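Local coordinates for GGDEF family protein (PDB 3U2A) that is a GGDEF family protein whose PAS-type domain, an antiparallel sheet with helices packed on it, pairs with a second copy of itself, at residues 101-104 / 109-112; 26-31 / 35-40; 57-62 / 73-78. One frame throughout, in Å; residues are numbered along the deposited sequence.

Contact 1: residues 101-104 / 109-112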
ATOM      1  N   VAL A 101      -7.126  -9.738  -2.033  1.00 12.20           N
ATOM      2  CA  VAL A 101      -8.052 -10.562  -2.807  1.00 13.00           C
ATOM      3  C   VAL A 101      -7.395 -11.899  -3.119  1.00 11.61           C
ATOM      4  O   VAL A 101      -6.161 -11.993  -3.153  1.00 11.98           O
ATOM      5  CB  VAL A 101      -8.479  -9.826  -4.141  1.00 11.86           C
ATOM      6  CG1 VAL A 101      -7.450  -9.999  -5.213  1.00 14.58           C
ATOM      7  CG2 VAL A 101      -9.820 -10.330  -4.651  1.00 16.01           C
ATOM      8  N   TRP A 102      -8.220 -12.922  -3.344  1.00 11.95           N
ATOM      9  CA  TRP A 102      -7.757 -14.185  -3.897  1.00 13.51           C
ATOM     10  C   TRP A 102      -7.519 -14.008  -5.403  1.00 12.44           C
ATOM     11  O   TRP A 102      -8.374 -13.494  -6.137  1.00 13.90           O
ATOM     12  CB  TRP A 102      -8.699 -15.349  -3.503  1.00 12.74           C
ATOM     13  CG  TRP A 102      -8.462 -15.646  -2.051  1.00 12.18           C
ATOM     14  CD1 TRP A 102      -8.954 -14.955  -0.981  1.00 14.03           C
ATOM     15  CD2 TRP A 102      -7.566 -16.626  -1.517  1.00 14.39           C
ATOM     16  NE1 TRP A 102      -8.435 -15.464   0.196  1.00 11.98           N
ATOM     17  CE2 TRP A 102      -7.580 -16.487  -0.107  1.00 14.78           C
ATOM     18  CE3 TRP A 102      -6.753 -17.613  -2.094  1.00 12.24           C
ATOM     19  CZ2 TRP A 102      -6.814 -17.298   0.735  1.00 12.59           C
ATOM     20  CZ3 TRP A 102      -5.990 -18.424  -1.255  1.00 13.18           C
ATOM     21  CH2 TRP A 102      -6.034 -18.267   0.142  1.00 11.89           C
ATOM     22  N   LEU A 103      -6.314 -14.373  -5.825  1.00 12.40           N
ATOM     23  CA  LEU A 103      -5.846 -14.121  -7.190  1.00 12.74           C
ATOM     24  C   LEU A 103      -6.456 -15.084  -8.210  1.00 13.28           C
ATOM     25  O   LEU A 103      -7.093 -16.071  -7.844  1.00 15.62           O
ATOM     26  CB  LEU A 103      -4.313 -14.154  -7.240  1.00 12.50           C
ATOM     27  CG  LEU A 103      -3.611 -13.212  -6.251  1.00 14.83           C
ATOM     28  CD1 LEU A 103      -2.111 -13.355  -6.336  1.00 17.58           C
ATOM     29  CD2 LEU A 103      -4.033 -11.745  -6.458  1.00 15.26           C
ATOM     30  N   GLU A 104      -6.279 -14.772  -9.494  1.00 15.61           N
ATOM     31  CA  GLU A 104      -6.835 -15.592 -10.562  1.00 19.51           C
ATOM     32  C   GLU A 104      -6.042 -16.869 -10.845  1.00 20.52           C
ATOM     33  O   GLU A 104      -6.603 -17.891 -11.240  1.00 23.61           O
ATOM     34  CB  GLU A 104      -6.964 -14.750 -11.838  1.00 16.96           C
ATOM     35  CG  GLU A 104      -7.973 -13.628 -11.715  1.00 21.20           C
ATOM     36  CD  GLU A 104      -9.369 -14.144 -11.410  1.00 28.97           C
ATOM     37  OE1 GLU A 104      -9.904 -14.937 -12.215  1.00 29.78           O
ATOM     38  OE2 GLU A 104      -9.927 -13.759 -10.366  1.00 27.23           O
ATOM     39  N   ALA A 109      -3.568 -15.625  -2.281  1.00 11.80           N
ATOM     40  CA  ALA A 109      -4.105 -14.293  -1.985  1.00 11.28           C
ATOM     41  C   ALA A 109      -2.960 -13.298  -1.835  1.00 12.58           C
ATOM     42  O   ALA A 109      -1.832 -13.676  -1.533  1.00 13.12           O
ATOM     43  CB  ALA A 109      -4.953 -14.330  -0.709  1.00 12.56           C
ATOM     44  N   ALA A 110      -3.249 -12.028  -2.060  1.00 12.84           N
ATOM     45  CA  ALA A 110      -2.239 -10.979  -1.901  1.00 12.62           C
ATOM     46  C   ALA A 110      -2.910  -9.678  -1.494  1.00 13.42           C
ATOM     47  O   ALA A 110      -4.108  -9.512  -1.691  1.00 12.13           O
ATOM     48  CB  ALA A 110      -1.463 -10.797  -3.215  1.00 11.20           C
ATOM     49  N   GLY A 111      -2.139  -8.736  -0.962  1.00 12.66           N
ATOM     50  CA  GLY A 111      -2.706  -7.449  -0.634  1.00 11.76           C
ATOM     51  C   GLY A 111      -1.783  -6.569   0.165  1.00 10.53           C
ATOM     52  O   GLY A 111      -0.552  -6.723   0.119  1.00 11.33           O
ATOM     53  N   VAL A 112      -2.406  -5.636   0.880  1.00 10.55           N
ATOM     54  CA  VAL A 112      -1.698  -4.670   1.721  0.50 10.62           C
ATOM     55  C   VAL A 112      -2.051  -4.862   3.193  1.00 10.85           C
ATOM     56  O   VAL A 112      -3.135  -5.370   3.535  1.00 10.58           O
ATOM     57  CB  VAL A 112      -1.998  -3.201   1.273  0.50 12.05           C
ATOM     58  CG1 VAL A 112      -1.485  -2.177   2.288  0.50 16.02           C
ATOM     59  CG2 VAL A 112      -1.363  -2.932  -0.074  0.50 11.39           C
TER

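Contact 2: residues 26-31 / 35-40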
ATOM      1  N   LEU A  26       3.355  -5.154   2.007  1.00 11.57           N
ATOM      2  CA  LEU A  26       2.652  -5.990   1.052  1.00 10.95           C
ATOM      3  C   LEU A  26       2.766  -7.441   1.508  1.00 10.90           C
ATOM      4  O   LEU A  26       3.747  -7.820   2.136  1.00 13.12           O
ATOM      5  CB  LEU A  26       3.255  -5.809  -0.338  1.00 12.47           C
ATOM      6  CG  LEU A  26       3.322  -4.373  -0.891  1.00 12.50           C
ATOM      7  CD1 LEU A  26       4.003  -4.338  -2.260  1.00 14.23           C
ATOM      8  CD2 LEU A  26       1.919  -3.750  -0.962  1.00 15.12           C
ATOM      9  N   TRP A  27       1.757  -8.241   1.198  1.00 11.72           N
ATOM     10  CA  TRP A  27       1.754  -9.650   1.585  1.00 11.83           C
ATOM     11  C   TRP A  27       1.236 -10.519   0.450  1.00 13.30           C
ATOM     12  O   TRP A  27       0.396 -10.082  -0.367  1.00 12.85           O
ATOM     13  CB  TRP A  27       0.936  -9.883   2.872  1.00 12.36           C
ATOM     14  CG  TRP A  27      -0.524  -9.446   2.789  1.00 10.44           C
ATOM     15  CD1 TRP A  27      -1.026  -8.216   3.088  1.00 11.54           C
ATOM     16  CD2 TRP A  27      -1.644 -10.251   2.389  1.00 11.31           C
ATOM     17  NE1 TRP A  27      -2.393  -8.198   2.890  1.00 11.62           N
ATOM     18  CE2 TRP A  27      -2.800  -9.434   2.474  1.00 10.41           C
ATOM     19  CE3 TRP A  27      -1.787 -11.583   1.973  1.00 13.23           C
ATOM     20  CZ2 TRP A  27      -4.083  -9.904   2.147  1.00 13.36           C
ATOM     21  CZ3 TRP A  27      -3.066 -12.055   1.652  1.00 13.15           C
ATOM     22  CH2 TRP A  27      -4.197 -11.215   1.735  1.00 14.12           C
ATOM     23  N   ILE A  28       1.781 -11.735   0.390  1.00 11.40           N
ATOM     24  CA  ILE A  28       1.263 -12.802  -0.458  1.00 12.03           C
ATOM     25  C   ILE A  28       1.126 -14.057   0.401  1.00 11.65           C
ATOM     26  O   ILE A  28       2.053 -14.419   1.128  1.00 13.10           O
ATOM     27  CB  ILE A  28       2.169 -13.074  -1.684  1.00 14.82           C
ATOM     28  CG1 ILE A  28       2.201 -11.847  -2.608  1.00 13.15           C
ATOM     29  CG2 ILE A  28       1.667 -14.294  -2.470  1.00 12.92           C
ATOM     30  CD1 ILE A  28       3.249 -11.901  -3.692  1.00 16.27           C
ATOM     31  N   TRP A  29      -0.036 -14.701   0.306  1.00 12.64           N
ATOM     32  CA  TRP A  29      -0.327 -15.916   1.070  1.00 11.08           C
ATOM     33  C   TRP A  29      -0.520 -17.089   0.114  1.00 11.40           C
ATOM     34  O   TRP A  29      -1.350 -17.041  -0.811  1.00 12.02           O
ATOM     35  CB  TRP A  29      -1.541 -15.692   2.000  1.00 13.51           C
ATOM     36  CG  TRP A  29      -2.164 -16.963   2.553  1.00 11.04           C
ATOM     37  CD1 TRP A  29      -3.483 -17.341   2.471  1.00 12.13           C
ATOM     38  CD2 TRP A  29      -1.495 -18.005   3.273  1.00 12.77           C
ATOM     39  NE1 TRP A  29      -3.666 -18.560   3.085  1.00 12.65           N
ATOM     40  CE2 TRP A  29      -2.461 -18.986   3.586  1.00 12.94           C
ATOM     41  CE3 TRP A  29      -0.167 -18.207   3.680  1.00 14.08           C
ATOM     42  CZ2 TRP A  29      -2.140 -20.155   4.286  1.00 13.89           C
ATOM     43  CZ3 TRP A  29       0.150 -19.365   4.376  1.00 13.85           C
ATOM     44  CH2 TRP A  29      -0.834 -20.326   4.670  1.00 14.06           C
ATOM     45  N   GLU A  30       0.286 -18.126   0.303  1.00 11.65           N
ATOM     46  CA  GLU A  30       0.240 -19.302  -0.572  1.00 14.12           C
ATOM     47  C   GLU A  30      -0.064 -20.542   0.260  1.00 13.79           C
ATOM     48  O   GLU A  30       0.866 -21.168   0.797  1.00 14.27           O
ATOM     49  CB  GLU A  30       1.585 -19.504  -1.277  1.00 17.66           C
ATOM     50  CG  GLU A  30       2.025 -18.388  -2.209  1.00 24.82           C
ATOM     51  CD  GLU A  30       3.476 -18.557  -2.673  1.00 35.48           C
ATOM     52  OE1 GLU A  30       4.110 -19.598  -2.356  1.00 42.07           O
ATOM     53  OE2 GLU A  30       3.987 -17.640  -3.345  1.00 31.93           O
ATOM     54  N   PRO A  31      -1.357 -20.906   0.390  1.00 12.99           N
ATOM     55  CA  PRO A  31      -1.686 -22.066   1.219  1.00 14.38           C
ATOM     56  C   PRO A  31      -1.064 -23.377   0.729  1.00 15.66           C
ATOM     57  O   PRO A  31      -0.788 -24.246   1.545  1.00 16.17           O
ATOM     58  CB  PRO A  31      -3.224 -22.129   1.175  1.00 14.72           C
ATOM     59  CG  PRO A  31      -3.637 -21.224   0.067  1.00 14.51           C
ATOM     60  CD  PRO A  31      -2.561 -20.198  -0.078  1.00 12.35           C
ATOM     61  N   ARG A  35       3.260 -20.697   2.957  1.00 13.31           N
ATOM     62  CA  ARG A  35       4.177 -19.563   2.973  0.50 14.29           C
ATOM     63  C   ARG A  35       3.418 -18.242   2.912  1.00 15.00           C
ATOM     64  O   ARG A  35       2.693 -17.981   1.937  1.00 12.97           O
ATOM     65  CB  ARG A  35       5.156 -19.633   1.788  0.50 16.81           C
ATOM     66  CG  ARG A  35       6.173 -20.767   1.844  0.50 23.11           C
ATOM     67  CD  ARG A  35       7.163 -20.666   0.678  0.50 28.78           C
ATOM     68  NE  ARG A  35       8.164 -21.731   0.697  0.50 32.84           N
ATOM     69  CZ  ARG A  35       8.323 -22.622  -0.275  0.50 30.29           C
ATOM     70  NH1 ARG A  35       7.557 -22.567  -1.353  0.50 30.71           N
ATOM     71  NH2 ARG A  35       9.255 -23.560  -0.175  0.50 33.03           N
ATOM     72  N   LEU A  36       3.583 -17.420   3.951  1.00 12.25           N
ATOM     73  CA  LEU A  36       3.120 -16.035   3.941  1.00 11.40           C
ATOM     74  C   LEU A  36       4.364 -15.167   3.739  1.00 11.95           C
ATOM     75  O   LEU A  36       5.316 -15.231   4.524  1.00 15.89           O
ATOM     76  CB  LEU A  36       2.418 -15.663   5.261  1.00 11.13           C
ATOM     77  CG  LEU A  36       2.028 -14.178   5.373  1.00 15.05           C
ATOM     78  CD1 LEU A  36       0.799 -13.877   4.517  1.00 13.24           C
ATOM     79  CD2 LEU A  36       1.798 -13.783   6.812  1.00 19.87           C
ATOM     80  N   ARG A  37       4.374 -14.367   2.683  1.00 12.65           N
ATOM     81  CA  ARG A  37       5.498 -13.466   2.428  1.00 14.51           C
ATOM     82  C   ARG A  37       5.133 -12.014   2.695  1.00 15.47           C
ATOM     83  O   ARG A  37       4.024 -11.579   2.370  1.00 12.18           O
ATOM     84  CB  ARG A  37       5.995 -13.635   0.985  1.00 16.25           C
ATOM     85  CG  ARG A  37       6.678 -14.981   0.720  1.00 26.09           C
ATOM     86  CD  ARG A  37       6.363 -15.501  -0.682  1.00 28.07           C
ATOM     87  NE  ARG A  37       6.933 -14.677  -1.726  1.00 30.18           N
ATOM     88  CZ  ARG A  37       6.428 -14.537  -2.951  1.00 29.16           C
ATOM     89  NH1 ARG A  37       5.301 -15.151  -3.318  1.00 30.80           N
ATOM     90  NH2 ARG A  37       7.046 -13.756  -3.812  1.00 28.08           N
ATOM     91  N   LEU A  38       6.076 -11.275   3.287  1.00 12.71           N
ATOM     92  CA  LEU A  38       5.913  -9.844   3.556  1.00 14.03           C
ATOM     93  C   LEU A  38       7.030  -8.998   2.946  1.00 19.48           C
ATOM     94  O   LEU A  38       8.189  -9.429   2.884  1.00 18.85           O
ATOM     95  CB  LEU A  38       5.857  -9.590   5.064  1.00 14.49           C
ATOM     96  CG  LEU A  38       4.594 -10.041   5.783  1.00 16.63           C
ATOM     97  CD1 LEU A  38       4.893 -10.217   7.272  1.00 22.52           C
ATOM     98  CD2 LEU A  38       3.473  -9.028   5.572  1.00 19.54           C
ATOM     99  N   ASN A  39       6.665  -7.798   2.495  1.00 16.02           N
ATOM    100  CA  ASN A  39       7.605  -6.827   1.951  1.00 14.83           C
ATOM    101  C   ASN A  39       7.178  -5.414   2.351  1.00 15.22           C
ATOM    102  O   ASN A  39       6.022  -5.038   2.179  1.00 16.13           O
ATOM    103  CB  ASN A  39       7.653  -6.941   0.424  1.00 14.70           C
ATOM    104  CG  ASN A  39       8.778  -6.135  -0.186  1.00 16.66           C
ATOM    105  OD1 ASN A  39       8.551  -5.300  -1.063  1.00 18.84           O
ATOM    106  ND2 ASN A  39      10.007  -6.391   0.264  1.00 17.43           N
ATOM    107  N   GLY A  40       8.115  -4.634   2.875  1.00 17.11           N
ATOM    108  CA  GLY A  40       7.831  -3.250   3.256  1.00 15.73           C
ATOM    109  C   GLY A  40       7.992  -3.042   4.744  1.00 14.87           C
ATOM    110  O   GLY A  40       8.904  -3.601   5.357  1.00 14.65           O
TER

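Contact 3: residues 57-62 / 73-78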
ATOM      1  N   ALA A  57       1.321 -21.143  10.945  1.00 14.60           N
ATOM      2  CA  ALA A  57       1.413 -21.304  12.400  1.00 15.47           C
ATOM      3  C   ALA A  57       2.103 -20.126  13.082  1.00 16.25           C
ATOM      4  O   ALA A  57       1.647 -19.673  14.131  1.00 14.26           O
ATOM      5  CB  ALA A  57       2.100 -22.606  12.756  1.00 17.24           C
ATOM      6  N   ALA A  58       3.187 -19.629  12.483  1.00 14.93           N
ATOM      7  CA  ALA A  58       3.916 -18.473  13.003  1.00 15.79           C
ATOM      8  C   ALA A  58       3.030 -17.220  12.994  1.00 15.43           C
ATOM      9  O   ALA A  58       3.043 -16.422  13.939  1.00 14.25           O
ATOM     10  CB  ALA A  58       5.201 -18.242  12.203  1.00 16.81           C
ATOM     11  N   PHE A  59       2.270 -17.065  11.915  1.00 14.47           N
ATOM     12  CA  PHE A  59       1.326 -15.973  11.742  1.00 15.40           C
ATOM     13  C   PHE A  59       0.270 -15.997  12.865  1.00 16.07           C
ATOM     14  O   PHE A  59       0.062 -14.985  13.557  1.00 13.52           O
ATOM     15  CB  PHE A  59       0.697 -16.086  10.346  1.00 15.00           C
ATOM     16  CG  PHE A  59      -0.422 -15.103  10.072  1.00 15.69           C
ATOM     17  CD1 PHE A  59      -0.149 -13.856   9.521  1.00 19.61           C
ATOM     18  CD2 PHE A  59      -1.753 -15.444  10.333  1.00 17.78           C
ATOM     19  CE1 PHE A  59      -1.180 -12.954   9.236  1.00 16.85           C
ATOM     20  CE2 PHE A  59      -2.782 -14.553  10.062  1.00 19.41           C
ATOM     21  CZ  PHE A  59      -2.494 -13.305   9.512  1.00 16.22           C
ATOM     22  N   ARG A  60      -0.370 -17.148  13.063  1.00 14.43           N
ATOM     23  CA  ARG A  60      -1.399 -17.280  14.120  1.00 14.04           C
ATOM     24  C   ARG A  60      -0.830 -17.009  15.509  1.00 18.05           C
ATOM     25  O   ARG A  60      -1.488 -16.372  16.344  1.00 17.46           O
ATOM     26  CB  ARG A  60      -2.017 -18.663  14.099  1.00 15.60           C
ATOM     27  CG  ARG A  60      -2.782 -18.981  12.850  1.00 17.80           C
ATOM     28  CD  ARG A  60      -3.325 -20.389  12.925  1.00 22.63           C
ATOM     29  NE  ARG A  60      -3.924 -20.781  11.655  1.00 24.05           N
ATOM     30  CZ  ARG A  60      -3.431 -21.714  10.847  1.00 26.38           C
ATOM     31  NH1 ARG A  60      -2.335 -22.388  11.177  1.00 26.12           N
ATOM     32  NH2 ARG A  60      -4.051 -21.987   9.710  1.00 27.00           N
ATOM     33  N   ALA A  61       0.397 -17.477  15.742  1.00 16.69           N
ATOM     34  CA  ALA A  61       1.059 -17.355  17.039  1.00 18.29           C
ATOM     35  C   ALA A  61       1.377 -15.903  17.403  1.00 17.35           C
ATOM     36  O   ALA A  61       1.436 -15.554  18.576  1.00 19.12           O
ATOM     37  CB  ALA A  61       2.328 -18.210  17.076  1.00 17.35           C
ATOM     38  N   LEU A  62       1.564 -15.060  16.396  1.00 15.83           N
ATOM     39  CA  LEU A  62       1.888 -13.663  16.621  1.00 17.11           C
ATOM     40  C   LEU A  62       0.655 -12.805  16.914  1.00 14.33           C
ATOM     41  O   LEU A  62       0.767 -11.779  17.577  1.00 16.24           O
ATOM     42  CB  LEU A  62       2.683 -13.087  15.437  1.00 17.52           C
ATOM     43  CG  LEU A  62       3.416 -11.758  15.713  1.00 21.16           C
ATOM     44  CD1 LEU A  62       4.521 -11.922  16.753  1.00 27.79           C
ATOM     45  CD2 LEU A  62       3.968 -11.162  14.437  1.00 21.37           C
ATOM     46  N   GLU A  73      -9.096 -14.953   9.122  1.00 12.13           N
ATOM     47  CA  GLU A  73      -9.775 -14.410   7.940  1.00 15.32           C
ATOM     48  C   GLU A  73      -8.801 -14.063   6.806  1.00 14.84           C
ATOM     49  O   GLU A  73      -9.196 -14.053   5.637  1.00 14.58           O
ATOM     50  CB  GLU A  73     -10.653 -13.207   8.295  1.00 17.25           C
ATOM     51  CG  GLU A  73     -11.870 -13.540   9.174  1.00 16.90           C
ATOM     52  CD  GLU A  73     -12.798 -14.564   8.540  1.00 20.73           C
ATOM     53  OE1 GLU A  73     -13.185 -14.371   7.374  1.00 25.27           O
ATOM     54  OE2 GLU A  73     -13.136 -15.566   9.203  1.00 28.14           O
ATOM     55  N   VAL A  74      -7.538 -13.783   7.146  1.00 13.79           N
ATOM     56  CA  VAL A  74      -6.489 -13.632   6.139  1.00 13.17           C
ATOM     57  C   VAL A  74      -6.147 -14.970   5.445  1.00 13.35           C
ATOM     58  O   VAL A  74      -6.070 -15.031   4.209  1.00 14.52           O
ATOM     59  CB  VAL A  74      -5.198 -12.972   6.713  1.00 10.62           C
ATOM     60  CG1 VAL A  74      -4.140 -12.833   5.618  1.00 14.76           C
ATOM     61  CG2 VAL A  74      -5.509 -11.610   7.338  1.00 14.17           C
ATOM     62  N   LEU A  75      -5.966 -16.029   6.239  1.00 12.89           N
ATOM     63  CA  LEU A  75      -5.434 -17.322   5.759  1.00 11.77           C
ATOM     64  C   LEU A  75      -6.463 -18.246   5.124  1.00 12.42           C
ATOM     65  O   LEU A  75      -6.089 -19.112   4.325  1.00 16.66           O
ATOM     66  CB  LEU A  75      -4.785 -18.100   6.903  1.00 14.78           C
ATOM     67  CG  LEU A  75      -3.708 -17.407   7.748  1.00 18.14           C
ATOM     68  CD1 LEU A  75      -3.361 -18.304   8.932  1.00 15.30           C
ATOM     69  CD2 LEU A  75      -2.467 -17.105   6.913  1.00 20.02           C
ATOM     70  N   LYS A  76      -7.732 -18.075   5.498  1.00 12.73           N
ATOM     71  CA  LYS A  76      -8.822 -18.920   4.997  1.00 13.57           C
ATOM     72  C   LYS A  76      -8.848 -18.925   3.479  1.00 13.96           C
ATOM     73  O   LYS A  76      -8.978 -17.867   2.873  1.00 15.91           O
ATOM     74  CB  LYS A  76     -10.179 -18.413   5.500  1.00 16.50           C
ATOM     75  CG  LYS A  76     -10.581 -18.982   6.832  1.00 29.40           C
ATOM     76  CD  LYS A  76     -12.033 -18.664   7.140  1.00 33.77           C
ATOM     77  CE  LYS A  76     -12.300 -18.878   8.619  1.00 41.08           C
ATOM     78  NZ  LYS A  76     -13.597 -18.286   9.020  1.00 40.39           N
ATOM     79  N   PRO A  77      -8.737 -20.115   2.851  1.00 16.00           N
ATOM     80  CA  PRO A  77      -8.808 -20.125   1.378  1.00 16.26           C
ATOM     81  C   PRO A  77     -10.174 -19.676   0.880  1.00 15.87           C
ATOM     82  O   PRO A  77     -11.194 -19.906   1.546  1.00 18.06           O
ATOM     83  CB  PRO A  77      -8.561 -21.602   1.011  1.00 18.66           C
ATOM     84  CG  PRO A  77      -7.955 -22.218   2.220  1.00 20.03           C
ATOM     85  CD  PRO A  77      -8.465 -21.453   3.404  1.00 14.57           C
ATOM     86  N   ARG A  78     -10.184 -19.004  -0.263  1.00 16.14           N
ATOM     87  CA  ARG A  78     -11.422 -18.551  -0.879  1.00 16.40           C
ATOM     88  C   ARG A  78     -11.284 -18.686  -2.386  1.00 13.89           C
ATOM     89  O   ARG A  78     -10.173 -18.827  -2.917  1.00 16.41           O
ATOM     90  CB  ARG A  78     -11.723 -17.087  -0.521  1.00 17.92           C
ATOM     91  CG  ARG A  78     -11.861 -16.787   0.982  1.00 16.24           C
ATOM     92  CD  ARG A  78     -12.011 -15.304   1.277  1.00 16.23           C
ATOM     93  NE  ARG A  78     -11.597 -15.021   2.662  1.00 16.14           N
ATOM     94  CZ  ARG A  78     -12.399 -15.063   3.724  1.00 20.37           C
ATOM     95  NH1 ARG A  78     -13.698 -15.344   3.593  1.00 19.97           N
ATOM     96  NH2 ARG A  78     -11.900 -14.808   4.931  1.00 18.11           N
TER

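Contact 1: residues 101-104 / 109-112
The loop end of a beta hairpin, formed by strands 98-102 and 109-113 of the PAS sheet, brings Val-101 and Trp-102 against Ala-110 and Ala-109. Val-101 and Ala-110 are an antiparallel hydrogen-bonded pair: Val-101 N gives its hydrogen to Ala-110 O at 3.0 Å, and Ala-110 N returns the bond to Val-101 O at 3.1 Å. Val-101 O has a second, softer partner, because Ala-109 CA lies 3.3 Å from it in a CA-H...O contact. One step on, Trp-102 and Ala-109 face each other as a non-hydrogen-bonded pair whose CA atoms are 4.1 Å apart, close enough for the small methyl to meet the indole directly. Ala-109 CB stands over one ring face, 3.6 Å from the centroid of the five-membered ring of Trp-102 and 17° off its normal, a clear CH-pi contact. The indole reaches this place because its CG is turned anti to the carbonyl carbon (chi1 -73°). On the face that carries Val-101 and Ala-110, Leu-103 CD1 comes within 4.1 Å of Ala-110 CB, and Ala-21 of the second subunit packs on all three side chains. Ala-109 also bonds through its backbone to Trp-29 in strand 25-30, so the pairing continues into the next strand. This is the arrangement of a two-stranded antiparallel hairpin built into a PAS sheet, with one face turned to a dimer partner.

Contact 2: residues 26-31 / 35-40
Leu-26 to Glu-30 and Arg-35 to Asn-39 pair as an antiparallel hairpin whose backbone polar groups illustrate how regularly such a pair satisfies itself. Leu-26/Asn-39, Ile-28/Arg-37 and Glu-30/Arg-35 each exchange two N-H...O bonds. At one end the bond is short and straight, Leu-26 N to Asn-39 O at 2.7 Å and 173°; in the pair next to the turn one of the two bonds is long, Arg-35 N reaching Glu-30 O at 3.3 Å. Arg-37 O accepts from Ile-28 N and also receives a CA-H...O contact from Trp-27 CA at 3.1 Å.

Among the side chains, Glu-30 and Arg-37 form a salt bridge, OE2 to NH1 at 2.8 Å. The hydrogen bond within it is weak, its angle at the hydrogen only 119°, and the carboxylate and guanidinium planes stand 64° apart. Arg-37 comes to the acid by bending at chi2 and chi3, which lays one guanidinium face over Ile-28 CD1; its NH2 donates to Ile-9 O of the second subunit. The other carboxylate oxygen, Glu-30 OE1, is bonded to Thr-33 OG1 in the turn. On the opposite face Trp-29 CB meets Leu-36 CD1 at 3.9 Å and Trp-27 CB meets Leu-38 CD2 at 3.8 Å. The indole nitrogens find their acceptors beyond the hairpin, Trp-29 NE1 at Leu-75 O and Trp-27 NE1, weakly, at Val-112 O.

Strand 109-113 flanks the hairpin beside 25-30 and strand 53-54 beside 35-40, while helix 12-22 packs on Leu-26 and Asn-39 and helix 56-62 on Leu-36.

Contact 3: residues 57-62 / 73-78
A single leucine methyl, Leu-75 CD1, serves two flat groups of different chemistry, lying 3.6 Å from Phe-59 CD2 and also against the guanidinium of Arg-60. The contact joins helix 56-62 to residues 74 and 75 of helix 68-75, two of the helices that pack on the PAS sheet, and it is made wholly by side chains. Phe-59 points across with CG anti to its backbone nitrogen (chi1 174°), and its ring slides past Leu-75 in the opposite direction. Leu-75 CD2 rests over one ring face, offset toward the rim, 4.2 Å from the centroid of the Phe-59 ring in a CH-pi contact. At the far end of the ring, Phe-59 CZ meets Val-74 CB at 3.9 Å, the two side chains crossing at about a right angle. Phe-88 and Trp-98 also meet this ring, and Trp-98 does so edge-to-face, which places Phe-59 in an aromatic cluster. Within 73-78, Glu-73 carries salt bridges to Lys-76 and Arg-78. Arg-60 runs extended from CG to NE, and its NE is salt-bridged to Glu-72; with the group so held, Leu-75 CD1 sits over one guanidinium face, 3.7 Å from Arg-60 NE.

How the contacts relate
Along the chain the contacts come in the order 2, 3, 1, and each closes before the next opens. Contacts 1 and 2 are neighbouring hairpins of one antiparallel sheet, their centres about 10 Å apart, joined where strand 109-113 pairs with strand 25-30; both also touch the second subunit. Contact 3 lies on the side of helices 56-62 and 68-75, its centre about 11 Å from that of contact 2 and 14 Å from that of contact 1. It meets contact 2 through Leu-36 CD2 and Phe-59 CD1, 3.3 Å apart, and contact 1 where Trp-102 packs on residues 75-78. One sheet thus carries helices 56-62 and 68-75 on one face, while the other meets helix 12-22 and the second subunit.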